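Local atomic coordinates of kappa-carrageenase (PDB entry 5OCQ), a protein that cleaves kappa-carrageenan internally, hydrolysing the beta-1,4 linkages between D-galactose 4-sulfate and 3,6-anhydro-D-galactose, as a glycoside hydrolase of family 16. Residues S65-F70 and V79-L84. The protein carries 1 engineered substitution. Residues are numbered along the deposited sequence; the frame is centred on the assembly and turned at random.
Sequences SHQRTF and VANYPL
Phe70 lies over the ring of Tyr82 in an offset stack: the centroids are 4.1 Å apart and the planes diverge by 12°. Followed outward, Phe70 CB meets Tyr82 CG at 3.5 Å, Phe70 CG lies by Tyr82 CD2, Phe70 CD2 passes over the centre of the phenol ring, and Phe70 CE2 reaches Tyr82 CZ and OH. Phe70 and Tyr82 leave the sheet on the same face, and with CG anti to the backbone N in each (chi1 173° in Phe70) the rings lie against each other. On that face Leu84 CD1 rests 3.6 Å from Arg68 NE, over one face of the guanidinium, whose NH1 turns back to Thr69 O (3.0 Å) nearly in its own plane.

Paired backbone bonds link His66 with Leu84, Arg68 with Tyr82 and Phe70 with Val79. The register slips by one residue between the last two pairs, a beta bulge, with Thr69 opposite Ala80 and Asn81, where the chain corners. There a water accepts from Asn81 N (2.8 Å) and bonds Thr69 OG1. On the face of Gln67 and Pro83, Gln67 NE2 reaches Asn81 OD1 at 2.9 Å, a bent bond (N-H...O 138°), the donor lying above the carbonyl plane of Asn81.

This hairpin of strands 56-72 and 77-97 belongs to the GH16 jellyroll, near its surface. Ser44 OG and Trp43 O, from strand 43-45, bond the Arg68 side chain, which lies about 9 Å from a bound 4-O-sulfo-galactose, while strand 246-249 packs on Phe70, Tyr82 and Leu84.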
# COMPACT_ATOMS: atom_id res chain seq x y z
N SER A 65 -8.52 -20.97 7.07
CA SER A 65 -9.63 -21.18 6.19
C SER A 65 -10.89 -20.44 6.71
O SER A 65 -11.18 -20.50 7.94
CB SER A 65 -9.96 -22.68 6.11
OG SER A 65 -8.89 -23.40 5.49
N HIS A 66 -11.59 -19.77 5.81
CA HIS A 66 -12.81 -19.01 6.21
C HIS A 66 -13.60 -18.78 4.92
O HIS A 66 -13.21 -19.29 3.87
CB HIS A 66 -12.38 -17.75 6.95
CG HIS A 66 -11.73 -16.75 6.07
ND1 HIS A 66 -10.43 -16.83 5.68
CD2 HIS A 66 -12.23 -15.60 5.52
CE1 HIS A 66 -10.12 -15.77 4.93
NE2 HIS A 66 -11.19 -15.02 4.83
N GLN A 67 -14.68 -18.06 4.99
CA GLN A 67 -15.40 -17.65 3.85
C GLN A 67 -15.99 -16.26 4.05
O GLN A 67 -16.11 -15.83 5.20
CB GLN A 67 -16.56 -18.65 3.54
CG GLN A 67 -17.68 -18.63 4.59
CD GLN A 67 -18.55 -19.87 4.57
OE1 GLN A 67 -18.02 -20.96 4.70
NE2 GLN A 67 -19.83 -19.75 4.20
N ARG A 68 -16.23 -15.56 2.95
CA ARG A 68 -16.91 -14.28 2.97
C ARG A 68 -17.48 -14.00 1.58
O ARG A 68 -17.21 -14.75 0.61
CB ARG A 68 -15.90 -13.20 3.43
CG ARG A 68 -14.72 -12.94 2.44
CD ARG A 68 -14.07 -11.57 2.64
NE ARG A 68 -12.79 -11.37 1.93
CZ ARG A 68 -12.65 -10.96 0.69
NH1 ARG A 68 -13.68 -10.84 -0.12
NH2 ARG A 68 -11.47 -10.83 0.12
N THR A 69 -18.22 -12.90 1.44
CA THR A 69 -18.66 -12.52 0.14
C THR A 69 -17.50 -11.96 -0.70
O THR A 69 -16.70 -11.18 -0.20
CB THR A 69 -19.84 -11.51 0.31
OG1 THR A 69 -20.98 -12.22 0.91
CG2 THR A 69 -20.30 -11.07 -1.05
N PHE A 70 -17.37 -12.37 -1.97
CA PHE A 70 -16.16 -12.10 -2.79
C PHE A 70 -16.59 -11.48 -4.14
O PHE A 70 -17.54 -11.99 -4.78
CB PHE A 70 -15.44 -13.42 -3.02
CG PHE A 70 -14.25 -13.37 -3.98
CD1 PHE A 70 -13.03 -12.95 -3.55
CD2 PHE A 70 -14.41 -13.83 -5.29
CE1 PHE A 70 -11.93 -12.92 -4.39
CE2 PHE A 70 -13.29 -13.81 -6.18
CZ PHE A 70 -12.07 -13.32 -5.71
N VAL A 79 -20.08 -13.06 -5.06
CA VAL A 79 -20.28 -14.42 -4.80
C VAL A 79 -20.36 -14.63 -3.30
O VAL A 79 -19.35 -14.41 -2.63
CB VAL A 79 -19.20 -15.32 -5.42
CG1 VAL A 79 -19.57 -16.76 -5.17
CG2 VAL A 79 -19.12 -15.04 -6.90
N ALA A 80 -21.50 -15.07 -2.79
CA ALA A 80 -21.63 -15.33 -1.33
C ALA A 80 -20.90 -16.59 -0.89
O ALA A 80 -20.73 -17.55 -1.70
CB ALA A 80 -23.05 -15.38 -0.95
N ASN A 81 -20.48 -16.64 0.37
CA ASN A 81 -19.89 -17.85 0.95
C ASN A 81 -18.68 -18.38 0.18
O ASN A 81 -18.58 -19.59 -0.01
CB ASN A 81 -20.97 -18.93 1.13
CG ASN A 81 -22.09 -18.47 2.06
OD1 ASN A 81 -21.83 -17.97 3.14
ND2 ASN A 81 -23.35 -18.62 1.63
N TYR A 82 -17.85 -17.48 -0.27
CA TYR A 82 -16.68 -17.85 -1.14
C TYR A 82 -15.55 -18.28 -0.22
O TYR A 82 -15.13 -17.58 0.69
CB TYR A 82 -16.34 -16.69 -1.97
CG TYR A 82 -15.37 -16.94 -3.11
CD1 TYR A 82 -15.83 -17.31 -4.33
CD2 TYR A 82 -14.02 -16.79 -2.93
CE1 TYR A 82 -14.92 -17.52 -5.40
CE2 TYR A 82 -13.10 -17.08 -3.93
CZ TYR A 82 -13.58 -17.45 -5.15
OH TYR A 82 -12.64 -17.61 -6.19
N PRO A 83 -14.99 -19.47 -0.41
CA PRO A 83 -13.91 -19.96 0.46
C PRO A 83 -12.60 -19.27 0.18
O PRO A 83 -12.21 -19.10 -1.02
CB PRO A 83 -13.81 -21.48 0.20
CG PRO A 83 -14.54 -21.64 -1.04
CD PRO A 83 -15.47 -20.52 -1.36
N LEU A 84 -11.96 -18.84 1.25
CA LEU A 84 -10.62 -18.25 1.22
C LEU A 84 -9.72 -18.87 2.24
O LEU A 84 -10.20 -19.57 3.14
CB LEU A 84 -10.72 -16.70 1.39
CG LEU A 84 -11.51 -15.96 0.30
CD1 LEU A 84 -11.52 -14.48 0.73
CD2 LEU A 84 -10.79 -16.00 -1.02
O HOH W 1 -20.72 -14.68 2.40